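Local coordinates for putative lipoprotein (Clostridium difficile, PDB 4EXR) that is of unknown function but carries two PepSY (YPEB) family domains whose strands join in one antiparallel sheet and bind a sodium ion where the two domains meet, at residues A[24-29]-A[119-124]; A[51-56]-A[64-69]; A[108-113]-A[134-139]; A[114-119]-A[143-148]. All blocks are in the same frame, centred on the assembly; numbering follows the deposited sequence.

Contact 1: residues A[24-29]-A[119-124]; sequences NLMEQD and AMEIAL
Met26, on a 3-10 segment at 25-26, places its CA 7.5 Å from the CA of Met120 on helix 116-126, with no hydrogen bond joining the two segments. An Asx turn shapes the incoming loop: Asn24 OD1 accepts from Met26 N at 3.1 Å, the donor lying 49° out of the carbonyl plane, off the lone pairs. The backbone of Leu25 also pairs with Val131, so the loop is tied to the start of strand 130-139 as well as packed on the helix. Met26 and Met120, both selenomethionines, run past one another in opposite directions, which sets Met26 SE 3.8 Å from Met120 CB. Deeper in, the selenium of Met120 lies 4.1 Å from Leu25 CB. The chain of Met26 is bent twice (chi2 -72°, chi3 -86°), and its curled end meets the helix surface. There it approaches Leu124 tip to tip and crosses Glu121 nearly at right angles: Met26 CE touches Leu124 CD1 at 3.6 Å and the aliphatic Glu121 CG at 3.7 Å.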
loop_
_atom_site.group_PDB
_atom_site.type_symbol
_atom_site.label_atom_id
_atom_site.label_comp_id
_atom_site.label_asym_id
_atom_site.label_seq_id
_atom_site.Cartn_x
_atom_site.Cartn_y
_atom_site.Cartn_z
ATOM N N ASN A 24 -26.139 2.194 -7.795
ATOM C CA ASN A 24 -26.822 0.948 -7.465
ATOM C C ASN A 24 -26.087 -0.242 -8.071
ATOM O O ASN A 24 -26.072 -0.408 -9.289
ATOM C CB ASN A 24 -28.274 0.984 -7.959
ATOM C CG ASN A 24 -29.160 -0.041 -7.265
ATOM O OD1 ASN A 24 -28.680 -0.989 -6.642
ATOM N ND2 ASN A 24 -30.464 0.155 -7.366
ATOM N N LEU A 25 -25.470 -1.066 -7.225
ATOM C CA LEU A 25 -24.761 -2.245 -7.708
ATOM C C LEU A 25 -25.709 -3.222 -8.385
ATOM O O LEU A 25 -25.300 -4.000 -9.245
ATOM C CB LEU A 25 -24.022 -2.959 -6.569
ATOM C CG LEU A 25 -22.800 -2.302 -5.936
ATOM C CD1 LEU A 25 -22.054 -3.322 -5.074
ATOM C CD2 LEU A 25 -21.890 -1.715 -7.001
HETATM N N MSE A 26 -26.977 -3.181 -7.989
HETATM C CA MSE A 26 -27.987 -4.066 -8.557
HETATM C C MSE A 26 -28.342 -3.710 -10.001
HETATM O O MSE A 26 -28.862 -4.547 -10.743
HETATM C CB MSE A 26 -29.246 -4.063 -7.689
HETATM C CG MSE A 26 -29.157 -5.008 -6.511
HETATM SE SE MSE A 26 -29.271 -6.863 -7.118
HETATM C CE MSE A 26 -31.221 -7.023 -7.158
ATOM N N GLU A 27 -28.062 -2.472 -10.398
ATOM C CA GLU A 27 -28.378 -2.033 -11.751
ATOM C C GLU A 27 -27.124 -1.957 -12.616
ATOM O O GLU A 27 -27.125 -1.322 -13.671
ATOM C CB GLU A 27 -29.118 -0.689 -11.721
ATOM C CG GLU A 27 -30.488 -0.776 -11.050
ATOM C CD GLU A 27 -31.143 0.580 -10.838
ATOM O OE1 GLU A 27 -30.441 1.608 -10.939
ATOM O OE2 GLU A 27 -32.364 0.612 -10.565
ATOM N N GLN A 28 -26.049 -2.596 -12.159
ATOM C CA GLN A 28 -24.805 -2.623 -12.921
ATOM C C GLN A 28 -24.563 -4.009 -13.499
ATOM O O GLN A 28 -25.012 -5.011 -12.940
ATOM C CB GLN A 28 -23.612 -2.229 -12.034
ATOM C CG GLN A 28 -23.626 -0.785 -11.565
ATOM C CD GLN A 28 -23.387 0.205 -12.687
ATOM O OE1 GLN A 28 -22.627 -0.061 -13.624
ATOM N NE2 GLN A 28 -24.035 1.360 -12.597
ATOM N N ASP A 29 -23.855 -4.067 -14.622
ATOM C CA ASP A 29 -23.279 -5.331 -15.065
ATOM C C ASP A 29 -21.769 -5.252 -14.945
ATOM O O ASP A 29 -21.157 -4.299 -15.421
ATOM C CB ASP A 29 -23.654 -5.658 -16.512
ATOM C CG ASP A 29 -22.863 -6.846 -17.055
ATOM O OD1 ASP A 29 -23.290 -8.000 -16.820
ATOM O OD2 ASP A 29 -21.802 -6.631 -17.691
ATOM N N ALA A 119 -27.092 -13.080 -3.315
ATOM C CA ALA A 119 -27.053 -12.545 -1.956
ATOM C C ALA A 119 -27.725 -11.172 -1.853
ATOM O O ALA A 119 -28.452 -10.903 -0.895
ATOM C CB ALA A 119 -25.611 -12.476 -1.438
HETATM N N MSE A 120 -27.463 -10.306 -2.831
HETATM C CA MSE A 120 -28.059 -8.971 -2.859
HETATM C C MSE A 120 -29.591 -9.020 -2.961
HETATM O O MSE A 120 -30.294 -8.233 -2.316
HETATM C CB MSE A 120 -27.499 -8.152 -4.023
HETATM C CG MSE A 120 -26.033 -7.746 -3.881
HETATM SE SE MSE A 120 -25.463 -6.541 -5.344
HETATM C CE MSE A 120 -24.818 -7.818 -6.664
ATOM N N GLU A 121 -30.109 -9.948 -3.763
ATOM C CA GLU A 121 -31.565 -10.132 -3.867
ATOM C C GLU A 121 -32.186 -10.560 -2.538
ATOM O O GLU A 121 -33.239 -10.065 -2.152
ATOM C CB GLU A 121 -31.907 -11.141 -4.961
ATOM C CG GLU A 121 -31.652 -10.629 -6.370
ATOM C CD GLU A 121 -31.701 -11.733 -7.409
ATOM O OE1 GLU A 121 -31.898 -12.913 -7.032
ATOM O OE2 GLU A 121 -31.531 -11.414 -8.605
ATOM N N ILE A 122 -31.531 -11.476 -1.835
ATOM C CA ILE A 122 -31.990 -11.890 -0.514
ATOM C C ILE A 122 -31.985 -10.717 0.474
ATOM O O ILE A 122 -32.943 -10.512 1.228
ATOM C CB ILE A 122 -31.131 -13.056 0.040
ATOM C CG1 ILE A 122 -31.473 -14.350 -0.703
ATOM C CG2 ILE A 122 -31.353 -13.224 1.542
ATOM C CD1 ILE A 122 -30.523 -15.501 -0.431
ATOM N N ALA A 123 -30.908 -9.940 0.460
ATOM C CA ALA A 123 -30.786 -8.793 1.360
ATOM C C ALA A 123 -31.844 -7.728 1.069
ATOM O O ALA A 123 -32.387 -7.101 1.983
ATOM C CB ALA A 123 -29.386 -8.190 1.265
ATOM N N LEU A 124 -32.128 -7.522 -0.208
ATOM C CA LEU A 124 -33.098 -6.506 -0.607
ATOM C C LEU A 124 -34.534 -6.860 -0.212
ATOM O O LEU A 124 -35.366 -5.972 -0.040
ATOM C CB LEU A 124 -33.003 -6.236 -2.100
ATOM C CG LEU A 124 -31.874 -5.288 -2.481
ATOM C CD1 LEU A 124 -31.668 -5.302 -3.980
ATOM C CD2 LEU A 124 -32.173 -3.876 -1.986
#

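Contact 2: residues A[51-56]-A[64-69]; sequences VDLSLE and YTVEGV. With NA (sodium ion), chain B.
Glu67 O takes two backbone donors from the opposing strand, Val51 N at 2.7 Å and Asp52 N at 3.2 Å, the doubled side of a classic beta bulge. Glu67 N returns a nearly straight bond to Asp52 O at 2.9 Å, and the pairing runs on through Ser54 and Thr65. Next to the bulge a sodium ion is held by Val51 O and Asp52 OD1, each at 2.4 Å, with two waters and Asp137 of the neighbouring strand. The carboxylates of Asp52 and Glu67 stand on one face with OD2 and OE2 4.3 Å apart; the cation would probably ease this repulsion, and another water, not on the metal, links Glu67 OE2 to Ser54 OG and Thr65 O. On the other face, Leu53 CD1 lies beside Val66 CG2 (3.6 Å), and Leu55 CD1 makes a CH-pi contact over the Tyr64 ring, 4.1 Å from its centroid, while Tyr64 OH bonds to Val32 O. Strands 49-58 and 61-69 thus form an antiparallel beta hairpin whose bulge adjoins a metal site.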
loop_
_atom_site.group_PDB
_atom_site.type_symbol
_atom_site.label_atom_id
_atom_site.label_comp_id
_atom_site.label_asym_id
_atom_site.label_seq_id
_atom_site.Cartn_x
_atom_site.Cartn_y
_atom_site.Cartn_z
ATOM N N VAL A 51 -8.813 -13.669 2.720
ATOM C CA VAL A 51 -9.459 -13.378 3.996
ATOM C C VAL A 51 -10.554 -12.307 3.882
ATOM O O VAL A 51 -11.383 -12.177 4.766
ATOM C CB VAL A 51 -8.416 -12.985 5.108
ATOM C CG1 VAL A 51 -7.437 -14.141 5.371
ATOM C CG2 VAL A 51 -7.661 -11.708 4.731
ATOM N N ASP A 52 -10.556 -11.545 2.792
ATOM C CA ASP A 52 -11.595 -10.535 2.557
ATOM C C ASP A 52 -11.746 -10.322 1.062
ATOM O O ASP A 52 -10.759 -10.374 0.316
ATOM C CB ASP A 52 -11.258 -9.178 3.217
ATOM C CG ASP A 52 -11.256 -9.232 4.748
ATOM O OD1 ASP A 52 -12.345 -9.396 5.359
ATOM O OD2 ASP A 52 -10.160 -9.072 5.339
ATOM N N LEU A 53 -12.981 -10.076 0.628
ATOM C CA LEU A 53 -13.259 -9.752 -0.766
ATOM C C LEU A 53 -14.407 -8.762 -0.763
ATOM O O LEU A 53 -15.364 -8.917 -0.007
ATOM C CB LEU A 53 -13.665 -11.012 -1.533
ATOM C CG LEU A 53 -14.137 -10.806 -2.979
ATOM C CD1 LEU A 53 -13.027 -10.272 -3.841
ATOM C CD2 LEU A 53 -14.664 -12.106 -3.554
ATOM N N SER A 54 -14.312 -7.726 -1.579
ATOM C CA SER A 54 -15.409 -6.761 -1.643
ATOM C C SER A 54 -15.495 -6.119 -3.018
ATOM O O SER A 54 -14.551 -6.161 -3.793
ATOM C CB SER A 54 -15.260 -5.682 -0.573
ATOM O OG SER A 54 -14.159 -4.842 -0.857
ATOM N N LEU A 55 -16.655 -5.542 -3.301
ATOM C CA LEU A 55 -16.863 -4.767 -4.506
ATOM C C LEU A 55 -17.483 -3.448 -4.078
ATOM O O LEU A 55 -18.479 -3.426 -3.354
ATOM C CB LEU A 55 -17.802 -5.506 -5.459
ATOM C CG LEU A 55 -18.179 -4.742 -6.746
ATOM C CD1 LEU A 55 -16.941 -4.365 -7.563
ATOM C CD2 LEU A 55 -19.134 -5.584 -7.564
ATOM N N GLU A 56 -16.885 -2.347 -4.511
ATOM C CA GLU A 56 -17.428 -1.034 -4.205
ATOM C C GLU A 56 -17.149 -0.075 -5.348
ATOM O O GLU A 56 -16.326 -0.352 -6.221
ATOM C CB GLU A 56 -16.809 -0.486 -2.921
ATOM C CG GLU A 56 -15.336 -0.168 -3.053
ATOM C CD GLU A 56 -14.634 -0.086 -1.710
ATOM O OE1 GLU A 56 -15.332 -0.058 -0.673
ATOM O OE2 GLU A 56 -13.385 -0.058 -1.692
ATOM N N TYR A 64 -12.998 -4.383 -7.316
ATOM C CA TYR A 64 -12.859 -5.505 -6.398
ATOM C C TYR A 64 -11.626 -5.287 -5.557
ATOM O O TYR A 64 -10.566 -4.941 -6.085
ATOM C CB TYR A 64 -12.647 -6.814 -7.163
ATOM C CG TYR A 64 -13.853 -7.335 -7.909
ATOM C CD1 TYR A 64 -14.948 -7.873 -7.225
ATOM C CD2 TYR A 64 -13.879 -7.334 -9.302
ATOM C CE1 TYR A 64 -16.053 -8.363 -7.923
ATOM C CE2 TYR A 64 -14.968 -7.824 -10.002
ATOM C CZ TYR A 64 -16.047 -8.333 -9.318
ATOM O OH TYR A 64 -17.119 -8.816 -10.039
ATOM N N THR A 65 -11.753 -5.495 -4.249
ATOM C CA THR A 65 -10.571 -5.530 -3.391
ATOM C C THR A 65 -10.485 -6.950 -2.865
ATOM O O THR A 65 -11.455 -7.450 -2.312
ATOM C CB THR A 65 -10.684 -4.520 -2.227
ATOM O OG1 THR A 65 -10.842 -3.202 -2.767
ATOM C CG2 THR A 65 -9.429 -4.556 -1.310
ATOM N N VAL A 66 -9.344 -7.603 -3.090
ATOM C CA VAL A 66 -9.131 -8.973 -2.641
ATOM C C VAL A 66 -7.956 -8.934 -1.677
ATOM O O VAL A 66 -6.892 -8.410 -2.012
ATOM C CB VAL A 66 -8.766 -9.914 -3.804
ATOM C CG1 VAL A 66 -8.803 -11.380 -3.331
ATOM C CG2 VAL A 66 -9.705 -9.706 -4.995
ATOM N N GLU A 67 -8.151 -9.473 -0.476
ATOM C CA GLU A 67 -7.082 -9.470 0.522
ATOM C C GLU A 67 -6.832 -10.881 0.993
ATOM O O GLU A 67 -7.766 -11.653 1.171
ATOM C CB GLU A 67 -7.449 -8.572 1.697
ATOM C CG GLU A 67 -7.745 -7.126 1.242
ATOM C CD GLU A 67 -8.319 -6.236 2.340
ATOM O OE1 GLU A 67 -7.541 -5.734 3.182
ATOM O OE2 GLU A 67 -9.552 -6.028 2.341
ATOM N N GLY A 68 -5.562 -11.220 1.178
ATOM C CA GLY A 68 -5.222 -12.553 1.633
ATOM C C GLY A 68 -3.939 -12.525 2.428
ATOM O O GLY A 68 -3.291 -11.484 2.537
ATOM N N VAL A 69 -3.573 -13.675 2.971
ATOM C CA VAL A 69 -2.381 -13.788 3.796
ATOM C C VAL A 69 -1.697 -15.123 3.545
ATOM O O VAL A 69 -2.340 -16.106 3.141
ATOM C CB VAL A 69 -2.717 -13.708 5.313
ATOM C CG1 VAL A 69 -3.382 -12.371 5.666
ATOM C CG2 VAL A 69 -3.604 -14.891 5.749
HETATM NA NA NA B . -12.273 -11.281 6.764
HETATM O O HOH W 1 -10.225 -10.459 7.620
HETATM O O HOH W 2 -11.885 -6.544 0.811
HETATM O O HOH W 3 -13.396 -2.831 -3.293
HETATM O O HOH W 4 -12.324 -13.443 7.673
#

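Contact 3: residues A[108-113]-A[134-139]; sequences LDLNDI and WSLDKD. With NA (sodium ion), chain B.
Leu108 reaches residues 134-139 of strand 130-139 from a loop without regular structure, and its two methyls divide the work. From CB the chain leaves with CG beside the backbone N and anti to the carbonyl carbon (chi1 -56°), and CG then forks over the strand. CD1 settles on Leu136, 3.8 Å from its CB and 3.7 Å from its carbonyl O. CD2 lies against the next stretch of backbone, 3.6 Å from Asp137 C, and also meets the root of the Lys138 side chain at CB (3.9 Å). Leu136 extends the apolar patch: its CD1 is met by Leu110 CD2 at 4.0 Å and, tip to tip, by Ile113 CD1 at 4.2 Å. No hydrogen bond crosses between the segments; methyls pack on side chains and backbone, but the borders are polar. Lys138 turns at chi3 (79°) and carries NZ to the carbonyls of Lys105 and Lys107, earlier in the same loop. Asp137, whose CB points away from the loop, binds the sodium ion through OD1 at 2.3 Å. With Val51 and Asp52 of strand 49-58 it makes a five-ligand sodium site bridging adjacent strands, the loop packing on the other face of strand 130-139.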
loop_
_atom_site.group_PDB
_atom_site.type_symbol
_atom_site.label_atom_id
_atom_site.label_comp_id
_atom_site.label_asym_id
_atom_site.label_seq_id
_atom_site.Cartn_x
_atom_site.Cartn_y
_atom_site.Cartn_z
ATOM N N LEU A 108 -11.614 -17.195 4.160
ATOM C CA LEU A 108 -12.990 -17.372 3.742
ATOM C C LEU A 108 -13.228 -18.769 3.195
ATOM O O LEU A 108 -12.346 -19.363 2.579
ATOM C CB LEU A 108 -13.318 -16.342 2.647
ATOM C CG LEU A 108 -13.095 -14.879 3.014
ATOM C CD1 LEU A 108 -13.570 -13.932 1.858
ATOM C CD2 LEU A 108 -13.804 -14.569 4.326
ATOM N N ASP A 109 -14.425 -19.298 3.413
ATOM C CA ASP A 109 -14.822 -20.526 2.732
ATOM C C ASP A 109 -15.572 -20.130 1.452
ATOM O O ASP A 109 -16.735 -19.722 1.500
ATOM C CB ASP A 109 -15.693 -21.391 3.640
ATOM C CG ASP A 109 -16.160 -22.662 2.961
ATOM O OD1 ASP A 109 -15.742 -22.931 1.806
ATOM O OD2 ASP A 109 -16.937 -23.408 3.604
ATOM N N LEU A 110 -14.892 -20.243 0.314
ATOM C CA LEU A 110 -15.437 -19.714 -0.950
ATOM C C LEU A 110 -15.948 -20.801 -1.876
ATOM O O LEU A 110 -16.326 -20.523 -3.009
ATOM C CB LEU A 110 -14.383 -18.881 -1.681
ATOM C CG LEU A 110 -13.917 -17.632 -0.939
ATOM C CD1 LEU A 110 -12.771 -16.961 -1.676
ATOM C CD2 LEU A 110 -15.073 -16.663 -0.724
ATOM N N ASN A 111 -15.959 -22.036 -1.393
ATOM C CA ASN A 111 -16.416 -23.166 -2.191
ATOM C C ASN A 111 -17.921 -23.333 -2.132
ATOM O O ASN A 111 -18.513 -23.291 -1.055
ATOM C CB ASN A 111 -15.735 -24.465 -1.735
ATOM C CG ASN A 111 -14.232 -24.429 -1.925
ATOM O OD1 ASN A 111 -13.468 -24.576 -0.968
ATOM N ND2 ASN A 111 -13.797 -24.217 -3.165
ATOM N N ASP A 112 -18.530 -23.516 -3.300
ATOM C CA ASP A 112 -19.972 -23.749 -3.422
ATOM C C ASP A 112 -20.840 -22.648 -2.817
ATOM O O ASP A 112 -21.861 -22.924 -2.192
ATOM C CB ASP A 112 -20.354 -25.110 -2.833
ATOM C CG ASP A 112 -19.709 -26.262 -3.578
ATOM O OD1 ASP A 112 -19.534 -26.148 -4.811
ATOM O OD2 ASP A 112 -19.372 -27.279 -2.932
ATOM N N ILE A 113 -20.447 -21.394 -2.999
ATOM C CA ILE A 113 -21.253 -20.324 -2.441
ATOM C C ILE A 113 -22.165 -19.758 -3.523
ATOM O O ILE A 113 -21.941 -19.963 -4.719
ATOM C CB ILE A 113 -20.403 -19.199 -1.842
ATOM C CG1 ILE A 113 -19.524 -18.550 -2.912
ATOM C CG2 ILE A 113 -19.557 -19.721 -0.657
ATOM C CD1 ILE A 113 -18.776 -17.330 -2.394
ATOM N N TRP A 134 -20.822 -4.695 -1.468
ATOM C CA TRP A 134 -20.938 -6.013 -0.867
ATOM C C TRP A 134 -19.546 -6.507 -0.521
ATOM O O TRP A 134 -18.557 -6.093 -1.127
ATOM C CB TRP A 134 -21.719 -7.021 -1.723
ATOM C CG TRP A 134 -21.111 -7.427 -3.039
ATOM C CD1 TRP A 134 -21.515 -7.021 -4.293
ATOM C CD2 TRP A 134 -20.024 -8.345 -3.248
ATOM N NE1 TRP A 134 -20.740 -7.628 -5.250
ATOM C CE2 TRP A 134 -19.821 -8.438 -4.641
ATOM C CE3 TRP A 134 -19.204 -9.095 -2.390
ATOM C CZ2 TRP A 134 -18.830 -9.238 -5.191
ATOM C CZ3 TRP A 134 -18.227 -9.894 -2.946
ATOM C CH2 TRP A 134 -18.044 -9.957 -4.331
ATOM N N SER A 135 -19.478 -7.357 0.491
ATOM C CA SER A 135 -18.233 -8.009 0.838
ATOM C C SER A 135 -18.506 -9.436 1.294
ATOM O O SER A 135 -19.650 -9.818 1.556
ATOM C CB SER A 135 -17.462 -7.211 1.894
ATOM O OG SER A 135 -18.252 -6.934 3.031
ATOM N N LEU A 136 -17.448 -10.226 1.337
ATOM C CA LEU A 136 -17.501 -11.557 1.893
ATOM C C LEU A 136 -16.562 -11.520 3.081
ATOM O O LEU A 136 -15.453 -11.002 2.979
ATOM C CB LEU A 136 -17.026 -12.577 0.866
ATOM C CG LEU A 136 -18.109 -12.978 -0.132
ATOM C CD1 LEU A 136 -17.479 -13.506 -1.411
ATOM C CD2 LEU A 136 -19.029 -14.022 0.509
ATOM N N ASP A 137 -17.021 -12.059 4.205
ATOM C CA ASP A 137 -16.263 -12.035 5.447
ATOM C C ASP A 137 -16.598 -13.309 6.218
ATOM O O ASP A 137 -17.541 -14.024 5.866
ATOM C CB ASP A 137 -16.642 -10.796 6.261
ATOM C CG ASP A 137 -15.603 -10.443 7.339
ATOM O OD1 ASP A 137 -14.511 -11.063 7.386
ATOM O OD2 ASP A 137 -15.879 -9.525 8.140
ATOM N N LYS A 138 -15.821 -13.604 7.254
ATOM C CA LYS A 138 -16.089 -14.777 8.066
ATOM C C LYS A 138 -15.982 -14.436 9.542
ATOM O O LYS A 138 -15.036 -13.777 9.970
ATOM C CB LYS A 138 -15.115 -15.910 7.734
ATOM C CG LYS A 138 -15.312 -17.158 8.621
ATOM C CD LYS A 138 -14.256 -18.228 8.375
ATOM C CE LYS A 138 -12.955 -17.890 9.091
ATOM N NZ LYS A 138 -11.892 -18.904 8.809
ATOM N N ASP A 139 -16.970 -14.875 10.308
ATOM C CA ASP A 139 -16.878 -14.843 11.766
ATOM C C ASP A 139 -17.579 -16.087 12.297
ATOM O O ASP A 139 -18.543 -16.557 11.683
ATOM C CB ASP A 139 -17.523 -13.570 12.318
ATOM C CG ASP A 139 -17.250 -13.371 13.806
ATOM O OD1 ASP A 139 -16.282 -13.973 14.323
ATOM O OD2 ASP A 139 -18.002 -12.611 14.458
HETATM NA NA NA B . -12.273 -11.281 6.764
HETATM O O HOH W 1 -10.225 -10.459 7.620
HETATM O O HOH W 4 -12.324 -13.443 7.673
#

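Contact 4: residues A[114-119]-A[143-148]; sequences MTPQQA and TFYKIR
Tyr145 lies under the first turn of helix 116-126, with Ala119 CB set over one face of its ring. The methyl stands 3.8 Å from the ring centroid and 29° off the normal, a CH-pi contact displaced toward the CG-CD2 side of the ring, where Tyr145 CD2 is 3.4 Å from Ala119 CB. With CG anti to its own carbonyl carbon (chi1 -81°), the ring projects from the strand to the start of the helix. There the phenol OH donates to Met114 O at 2.7 Å, the donor tilted 22° from the carbonyl plane. That oxygen sits near the ring plane, at its edge, so the bond and the methyl contact approach the ring from different directions. Apolar atoms surround the same end: Met114 CG touches CE2 of Tyr145 at 3.8 Å, and the Pro116 ring crosses obliquely, its CG 4.0 Å from Tyr145 CE1. Farther along the strand, Ile147 CD1 reaches the same Ala119 methyl at 4.2 Å. Tyr34, from helix 34-44, and Leu136, on the adjoining strand, also pack on Tyr145. The helix start is ordered by reciprocal bonds: Gln118 N gives to Thr115 OG1 at 3.1 Å, and Thr115 N gives to Gln118 OE1. Together they form an N-terminal capping box, here on a helix whose first turn packs on a tyrosine of the antiparallel sheet.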
loop_
_atom_site.group_PDB
_atom_site.type_symbol
_atom_site.label_atom_id
_atom_site.label_comp_id
_atom_site.label_asym_id
_atom_site.label_seq_id
_atom_site.Cartn_x
_atom_site.Cartn_y
_atom_site.Cartn_z
HETATM N N MSE A 114 -23.199 -19.056 -3.099
HETATM C CA MSE A 114 -24.083 -18.403 -4.049
HETATM C C MSE A 114 -23.384 -17.176 -4.638
HETATM O O MSE A 114 -22.330 -16.763 -4.154
HETATM C CB MSE A 114 -25.376 -17.993 -3.360
HETATM C CG MSE A 114 -25.213 -16.837 -2.393
HETATM SE SE MSE A 114 -26.945 -16.394 -1.602
HETATM C CE MSE A 114 -27.409 -18.196 -1.020
ATOM N N THR A 115 -23.970 -16.598 -5.684
ATOM C CA THR A 115 -23.384 -15.439 -6.347
ATOM C C THR A 115 -23.703 -14.174 -5.568
ATOM O O THR A 115 -24.628 -14.156 -4.764
ATOM C CB THR A 115 -23.936 -15.274 -7.778
ATOM O OG1 THR A 115 -25.337 -15.012 -7.701
ATOM C CG2 THR A 115 -23.695 -16.537 -8.594
ATOM N N PRO A 116 -22.924 -13.108 -5.793
ATOM C CA PRO A 116 -23.227 -11.833 -5.144
ATOM C C PRO A 116 -24.632 -11.334 -5.510
ATOM O O PRO A 116 -25.321 -10.753 -4.669
ATOM C CB PRO A 116 -22.163 -10.894 -5.720
ATOM C CG PRO A 116 -21.011 -11.786 -6.048
ATOM C CD PRO A 116 -21.605 -13.102 -6.455
ATOM N N GLN A 117 -25.040 -11.566 -6.754
ATOM C CA GLN A 117 -26.380 -11.204 -7.214
ATOM C C GLN A 117 -27.451 -11.887 -6.361
ATOM O O GLN A 117 -28.378 -11.241 -5.862
ATOM C CB GLN A 117 -26.530 -11.605 -8.681
ATOM C CG GLN A 117 -27.941 -11.535 -9.211
ATOM C CD GLN A 117 -28.210 -10.244 -9.947
ATOM O OE1 GLN A 117 -27.773 -9.171 -9.524
ATOM N NE2 GLN A 117 -28.924 -10.340 -11.066
ATOM N N GLN A 118 -27.310 -13.194 -6.168
ATOM C CA GLN A 118 -28.231 -13.927 -5.308
ATOM C C GLN A 118 -28.255 -13.406 -3.870
ATOM O O GLN A 118 -29.318 -13.300 -3.265
ATOM C CB GLN A 118 -27.922 -15.430 -5.344
ATOM C CG GLN A 118 -28.312 -16.087 -6.670
ATOM C CD GLN A 118 -27.718 -17.477 -6.838
ATOM O OE1 GLN A 118 -26.649 -17.779 -6.310
ATOM N NE2 GLN A 118 -28.413 -18.329 -7.587
ATOM N N ALA A 119 -27.092 -13.080 -3.315
ATOM C CA ALA A 119 -27.053 -12.545 -1.956
ATOM C C ALA A 119 -27.725 -11.172 -1.853
ATOM O O ALA A 119 -28.452 -10.903 -0.895
ATOM C CB ALA A 119 -25.611 -12.476 -1.438
ATOM N N THR A 143 -18.981 -18.091 6.757
ATOM C CA THR A 143 -18.648 -17.124 5.710
ATOM C C THR A 143 -19.951 -16.541 5.188
ATOM O O THR A 143 -20.851 -17.267 4.756
ATOM C CB THR A 143 -17.832 -17.770 4.569
ATOM O OG1 THR A 143 -16.592 -18.247 5.102
ATOM C CG2 THR A 143 -17.549 -16.759 3.437
ATOM N N PHE A 144 -20.061 -15.221 5.251
ATOM C CA PHE A 144 -21.291 -14.568 4.861
ATOM C C PHE A 144 -21.025 -13.433 3.876
ATOM O O PHE A 144 -19.936 -12.852 3.853
ATOM C CB PHE A 144 -22.025 -14.037 6.101
ATOM C CG PHE A 144 -21.169 -13.165 6.980
ATOM C CD1 PHE A 144 -21.043 -11.808 6.723
ATOM C CD2 PHE A 144 -20.481 -13.703 8.058
ATOM C CE1 PHE A 144 -20.237 -11.010 7.518
ATOM C CE2 PHE A 144 -19.683 -12.910 8.858
ATOM C CZ PHE A 144 -19.565 -11.558 8.592
ATOM N N TYR A 145 -22.028 -13.133 3.055
ATOM C CA TYR A 145 -22.028 -11.883 2.318
ATOM C C TYR A 145 -22.518 -10.805 3.272
ATOM O O TYR A 145 -23.446 -11.026 4.048
ATOM C CB TYR A 145 -22.980 -11.948 1.123
ATOM C CG TYR A 145 -22.428 -12.641 -0.108
ATOM C CD1 TYR A 145 -21.617 -11.958 -1.010
ATOM C CD2 TYR A 145 -22.754 -13.965 -0.385
ATOM C CE1 TYR A 145 -21.123 -12.584 -2.143
ATOM C CE2 TYR A 145 -22.275 -14.598 -1.529
ATOM C CZ TYR A 145 -21.463 -13.899 -2.397
ATOM O OH TYR A 145 -20.976 -14.529 -3.518
ATOM N N LYS A 146 -21.886 -9.643 3.230
ATOM C CA LYS A 146 -22.362 -8.496 3.982
ATOM C C LYS A 146 -22.776 -7.464 2.940
ATOM O O LYS A 146 -21.933 -6.943 2.215
ATOM C CB LYS A 146 -21.241 -7.944 4.846
ATOM C CG LYS A 146 -21.611 -6.720 5.679
ATOM C CD LYS A 146 -20.353 -6.201 6.355
ATOM C CE LYS A 146 -20.643 -5.140 7.389
ATOM N NZ LYS A 146 -19.390 -4.738 8.094
ATOM N N ILE A 147 -24.075 -7.205 2.843
ATOM C CA ILE A 147 -24.609 -6.302 1.825
ATOM C C ILE A 147 -24.930 -4.947 2.443
ATOM O O ILE A 147 -25.680 -4.861 3.417
ATOM C CB ILE A 147 -25.890 -6.882 1.166
ATOM C CG1 ILE A 147 -25.670 -8.346 0.740
ATOM C CG2 ILE A 147 -26.358 -5.990 0.008
ATOM C CD1 ILE A 147 -24.548 -8.550 -0.253
ATOM N N ARG A 148 -24.354 -3.890 1.880
ATOM C CA ARG A 148 -24.615 -2.540 2.362
ATOM C C ARG A 148 -25.751 -1.910 1.542
ATOM O O ARG A 148 -25.654 -1.806 0.322
ATOM C CB ARG A 148 -23.348 -1.684 2.273
ATOM C CG ARG A 148 -23.599 -0.187 2.382
ATOM C CD ARG A 148 -24.096 0.191 3.764
ATOM N NE ARG A 148 -23.106 -0.117 4.793
ATOM C CZ ARG A 148 -22.444 0.795 5.500
ATOM N NH1 ARG A 148 -22.672 2.091 5.306
ATOM N NH2 ARG A 148 -21.561 0.406 6.413
#

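Overall arrangement
Contacts 1 and 4 share helix 116-126: contact 4 is buried helix-on-sheet packing, whereas contact 1, the most peripheral at about 14 Å between its centre and that of the chain, lays an N-terminal loop along the helix. Contact 2 is the most central, about 5 Å between the same centres, yet like contact 3 only partly buried. These two belong to adjoining strands and share the sodium ion, so the seam between the family domains is both backbone-paired and metal-bridged. Contact 2 is chiefly backbone bonds with a polar face, contact 3 leucine and isoleucine beside charge, contact 1 selenium and methyl packing, contact 4 a phenol bond within apolar surroundings. Trp134 draws contacts 1, 3 and 4 together.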